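Long-range contact in tailspike protein (Siphovirus 9NA, PDB 3RIQ), which probably binds the lipopolysaccharide of Salmonella as the phage's receptor and cleaves its O-antigen chains as an endorhamnosidase: residues Tyr263-Gln274 with Thr308-Asp319. Residues are numbered along the deposited sequence; the frame is centred on the assembly and turned at random.
Sequences YRLVFDNITTIQ and TQHIIRNIITRD
The F267 ring turns its edge to one face of the H310 imidazole, with planes at 74° and centroids 5.8 Å apart, the geometry of a T-shaped pair. T308 O lies over the opposite face of the imidazole, and at the ring's edge H310 ND1 accepts the backbone N-H of L265 at 3.0 Å, close to the ring plane. With chi1 -62°, the imidazole folds back beside its own backbone N, which helps bring ND1 level with L265 N, where it appears to stand in for a main-chain acceptor just before the strands pair. Strands 266-268 and 311-313 then run nearly parallel, with axes 4.8 Å apart; beyond the corner formed by N269 and N314, strands 270-273 and 315-318 continue in the same way. Inside that bend, the CD1 tip of I315 fits against CB of I270 at 3.9 Å. On the face bearing T271, CG2 of I316 nestles against T271 OG1 at 3.5 Å. At the corner, the amide of N314 gives D268 OD1 a nearly straight bond (ND2 to OD1 2.9 Å, 177°), tilted out of the carboxylate plane, while R313 makes only a long salt bridge to D268. At the far end, Q274 NE2 reaches D319 OD2 at 2.9 Å. The two segments lie on successive rungs of the right-handed parallel beta-helix: F267 and I312 point inward onto V282, whereas D268 and R313 face the trimer interface and bond N269 of the third subunit. Strands 234-236 and 238-241 pair with the 263-274 side, and strand 333-340 continues the stack beyond I312, I315 and T317.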
# COMPACT_ATOMS: atom_id res chain seq x y z
N TYR A 263 -16.59 17.83 2.32
CA TYR A 263 -15.73 17.70 3.49
C TYR A 263 -15.66 16.30 4.00
O TYR A 263 -16.63 15.53 3.90
CB TYR A 263 -16.27 18.58 4.67
CG TYR A 263 -16.12 20.06 4.43
CD1 TYR A 263 -15.01 20.76 4.92
CD2 TYR A 263 -17.09 20.78 3.71
CE1 TYR A 263 -14.85 22.12 4.68
CE2 TYR A 263 -16.94 22.14 3.48
CZ TYR A 263 -15.80 22.81 3.97
OH TYR A 263 -15.64 24.13 3.73
N ARG A 264 -14.49 15.94 4.54
CA ARG A 264 -14.39 14.73 5.37
C ARG A 264 -14.84 13.42 4.70
O ARG A 264 -15.59 12.61 5.29
CB ARG A 264 -15.10 14.97 6.73
CG ARG A 264 -14.33 16.02 7.54
CD ARG A 264 -14.95 16.29 8.91
NE ARG A 264 -16.29 16.86 8.87
CZ ARG A 264 -16.86 17.51 9.90
NH1 ARG A 264 -16.21 17.64 11.05
NH2 ARG A 264 -18.08 18.01 9.77
N LEU A 265 -14.43 13.23 3.45
CA LEU A 265 -14.72 11.99 2.73
C LEU A 265 -13.47 11.11 2.71
O LEU A 265 -12.35 11.58 3.00
CB LEU A 265 -15.17 12.30 1.29
CG LEU A 265 -16.45 13.16 1.22
CD1 LEU A 265 -16.72 13.60 -0.23
CD2 LEU A 265 -17.67 12.40 1.76
N VAL A 266 -13.67 9.83 2.35
CA VAL A 266 -12.57 8.89 2.16
C VAL A 266 -12.54 8.41 0.72
O VAL A 266 -13.58 7.98 0.18
CB VAL A 266 -12.74 7.65 3.09
CG1 VAL A 266 -11.60 6.63 2.81
CG2 VAL A 266 -12.74 8.06 4.56
N PHE A 267 -11.37 8.52 0.09
CA PHE A 267 -11.14 7.99 -1.25
C PHE A 267 -10.02 6.97 -1.10
O PHE A 267 -8.86 7.36 -0.83
CB PHE A 267 -10.73 9.12 -2.21
CG PHE A 267 -11.76 10.22 -2.30
CD1 PHE A 267 -12.85 10.10 -3.17
CD2 PHE A 267 -11.70 11.37 -1.45
CE1 PHE A 267 -13.81 11.11 -3.25
CE2 PHE A 267 -12.69 12.38 -1.52
CZ PHE A 267 -13.74 12.24 -2.42
N ASP A 268 -10.37 5.69 -1.25
CA ASP A 268 -9.45 4.59 -0.97
C ASP A 268 -9.43 3.59 -2.13
O ASP A 268 -10.45 2.94 -2.38
CB ASP A 268 -9.87 3.89 0.35
CG ASP A 268 -9.09 2.61 0.65
OD1 ASP A 268 -7.97 2.41 0.13
OD2 ASP A 268 -9.60 1.79 1.46
N ASN A 269 -8.29 3.45 -2.80
CA ASN A 269 -8.13 2.47 -3.87
C ASN A 269 -8.97 2.79 -5.08
O ASN A 269 -9.95 2.10 -5.42
CB ASN A 269 -8.38 1.04 -3.39
CG ASN A 269 -7.86 0.01 -4.38
OD1 ASN A 269 -7.12 0.38 -5.29
ND2 ASN A 269 -8.30 -1.25 -4.28
N ILE A 270 -8.57 3.86 -5.75
CA ILE A 270 -9.18 4.26 -6.99
C ILE A 270 -8.11 4.12 -8.06
O ILE A 270 -7.00 4.59 -7.88
CB ILE A 270 -9.70 5.70 -6.92
CG1 ILE A 270 -10.76 5.83 -5.81
CG2 ILE A 270 -10.25 6.15 -8.34
CD1 ILE A 270 -11.18 7.22 -5.49
N THR A 271 -8.47 3.45 -9.15
CA THR A 271 -7.61 3.27 -10.33
C THR A 271 -8.25 4.08 -11.45
O THR A 271 -9.37 3.74 -11.88
CB THR A 271 -7.60 1.78 -10.78
OG1 THR A 271 -7.07 0.99 -9.71
CG2 THR A 271 -6.79 1.58 -12.06
N THR A 272 -7.56 5.12 -11.93
CA THR A 272 -8.12 5.96 -13.01
C THR A 272 -7.29 5.80 -14.24
O THR A 272 -6.07 6.01 -14.21
CB THR A 272 -8.16 7.43 -12.62
OG1 THR A 272 -8.91 7.59 -11.42
CG2 THR A 272 -8.82 8.25 -13.75
N ILE A 273 -7.93 5.37 -15.31
CA ILE A 273 -7.24 5.13 -16.59
C ILE A 273 -7.72 6.11 -17.66
O ILE A 273 -8.89 6.07 -18.03
CB ILE A 273 -7.52 3.68 -17.07
CG1 ILE A 273 -6.95 2.65 -16.04
CG2 ILE A 273 -6.94 3.47 -18.50
CD1 ILE A 273 -7.44 1.16 -16.24
N GLN A 274 -6.83 6.97 -18.16
CA GLN A 274 -7.10 7.84 -19.33
C GLN A 274 -8.36 8.69 -19.20
O GLN A 274 -9.13 8.82 -20.16
CB GLN A 274 -7.13 7.03 -20.62
CG GLN A 274 -5.75 6.44 -20.94
CD GLN A 274 -5.77 5.62 -22.22
OE1 GLN A 274 -6.68 4.78 -22.44
NE2 GLN A 274 -4.79 5.84 -23.08
N THR A 308 -10.86 20.83 4.57
CA THR A 308 -11.63 19.72 4.02
C THR A 308 -11.40 18.40 4.75
O THR A 308 -12.32 17.59 4.83
CB THR A 308 -11.41 19.58 2.51
OG1 THR A 308 -10.00 19.63 2.22
CG2 THR A 308 -12.10 20.75 1.78
N GLN A 309 -10.17 18.15 5.25
CA GLN A 309 -9.90 16.93 6.07
C GLN A 309 -10.31 15.65 5.35
O GLN A 309 -10.86 14.75 5.97
CB GLN A 309 -10.63 17.00 7.42
CG GLN A 309 -10.10 18.07 8.41
CD GLN A 309 -10.52 17.74 9.85
OE1 GLN A 309 -9.99 16.79 10.46
NE2 GLN A 309 -11.48 18.47 10.38
N HIS A 310 -10.07 15.56 4.05
CA HIS A 310 -10.28 14.30 3.35
C HIS A 310 -9.14 13.33 3.68
O HIS A 310 -8.03 13.73 4.06
CB HIS A 310 -10.36 14.51 1.84
CG HIS A 310 -11.50 15.39 1.41
ND1 HIS A 310 -12.82 15.10 1.69
CD2 HIS A 310 -11.50 16.50 0.63
CE1 HIS A 310 -13.59 16.02 1.12
NE2 HIS A 310 -12.82 16.89 0.48
N ILE A 311 -9.43 12.05 3.51
CA ILE A 311 -8.43 10.99 3.48
C ILE A 311 -8.38 10.42 2.08
O ILE A 311 -9.41 9.96 1.54
CB ILE A 311 -8.76 9.88 4.52
CG1 ILE A 311 -8.83 10.46 5.94
CG2 ILE A 311 -7.79 8.69 4.39
CD1 ILE A 311 -9.30 9.45 7.05
N ILE A 312 -7.19 10.46 1.49
CA ILE A 312 -6.99 9.99 0.13
C ILE A 312 -5.87 8.96 0.18
O ILE A 312 -4.75 9.30 0.54
CB ILE A 312 -6.57 11.16 -0.79
CG1 ILE A 312 -7.68 12.23 -0.86
CG2 ILE A 312 -6.21 10.63 -2.23
CD1 ILE A 312 -7.21 13.57 -1.53
N ARG A 313 -6.15 7.71 -0.19
CA ARG A 313 -5.09 6.70 -0.10
C ARG A 313 -5.22 5.58 -1.13
O ARG A 313 -6.33 5.29 -1.64
CB ARG A 313 -4.98 6.12 1.30
CG ARG A 313 -6.24 5.71 1.92
CD ARG A 313 -6.09 5.46 3.48
NE ARG A 313 -5.25 4.29 3.79
CZ ARG A 313 -5.70 3.06 3.96
NH1 ARG A 313 -7.01 2.82 3.86
NH2 ARG A 313 -4.84 2.05 4.18
N ASN A 314 -4.07 5.03 -1.51
CA ASN A 314 -4.00 3.85 -2.41
C ASN A 314 -4.53 4.15 -3.81
O ASN A 314 -5.25 3.33 -4.41
CB ASN A 314 -4.73 2.67 -1.74
CG ASN A 314 -4.20 2.38 -0.33
OD1 ASN A 314 -3.00 2.31 -0.13
ND2 ASN A 314 -5.09 2.27 0.63
N ILE A 315 -4.16 5.31 -4.34
CA ILE A 315 -4.67 5.78 -5.64
C ILE A 315 -3.64 5.41 -6.70
O ILE A 315 -2.42 5.51 -6.45
CB ILE A 315 -4.81 7.31 -5.63
CG1 ILE A 315 -5.66 7.77 -4.44
CG2 ILE A 315 -5.34 7.82 -6.98
CD1 ILE A 315 -7.12 7.28 -4.41
N ILE A 316 -4.08 5.00 -7.88
CA ILE A 316 -3.15 4.82 -9.01
C ILE A 316 -3.82 5.37 -10.26
O ILE A 316 -5.00 5.06 -10.51
CB ILE A 316 -2.71 3.34 -9.19
CG1 ILE A 316 -1.68 3.24 -10.35
CG2 ILE A 316 -3.91 2.39 -9.38
CD1 ILE A 316 -1.00 1.86 -10.46
N THR A 317 -3.12 6.19 -11.04
CA THR A 317 -3.70 6.74 -12.27
C THR A 317 -2.73 6.60 -13.41
O THR A 317 -1.52 6.61 -13.19
CB THR A 317 -4.17 8.23 -12.12
OG1 THR A 317 -3.05 9.12 -12.27
CG2 THR A 317 -4.85 8.45 -10.74
N ARG A 318 -3.25 6.42 -14.62
CA ARG A 318 -2.36 6.17 -15.78
C ARG A 318 -2.83 6.92 -17.00
O ARG A 318 -3.99 6.76 -17.44
CB ARG A 318 -2.28 4.66 -16.09
CG ARG A 318 -1.22 4.32 -17.15
CD ARG A 318 -1.35 2.87 -17.75
NE ARG A 318 -2.47 2.77 -18.71
CZ ARG A 318 -2.40 3.14 -19.99
NH1 ARG A 318 -1.28 3.67 -20.45
NH2 ARG A 318 -3.47 3.02 -20.80
N ASP A 319 -1.90 7.70 -17.58
CA ASP A 319 -2.10 8.38 -18.87
C ASP A 319 -3.35 9.30 -18.87
O ASP A 319 -4.08 9.39 -19.88
CB ASP A 319 -2.14 7.32 -20.01
CG ASP A 319 -1.87 7.89 -21.40
OD1 ASP A 319 -1.25 8.98 -21.54
OD2 ASP A 319 -2.28 7.21 -22.38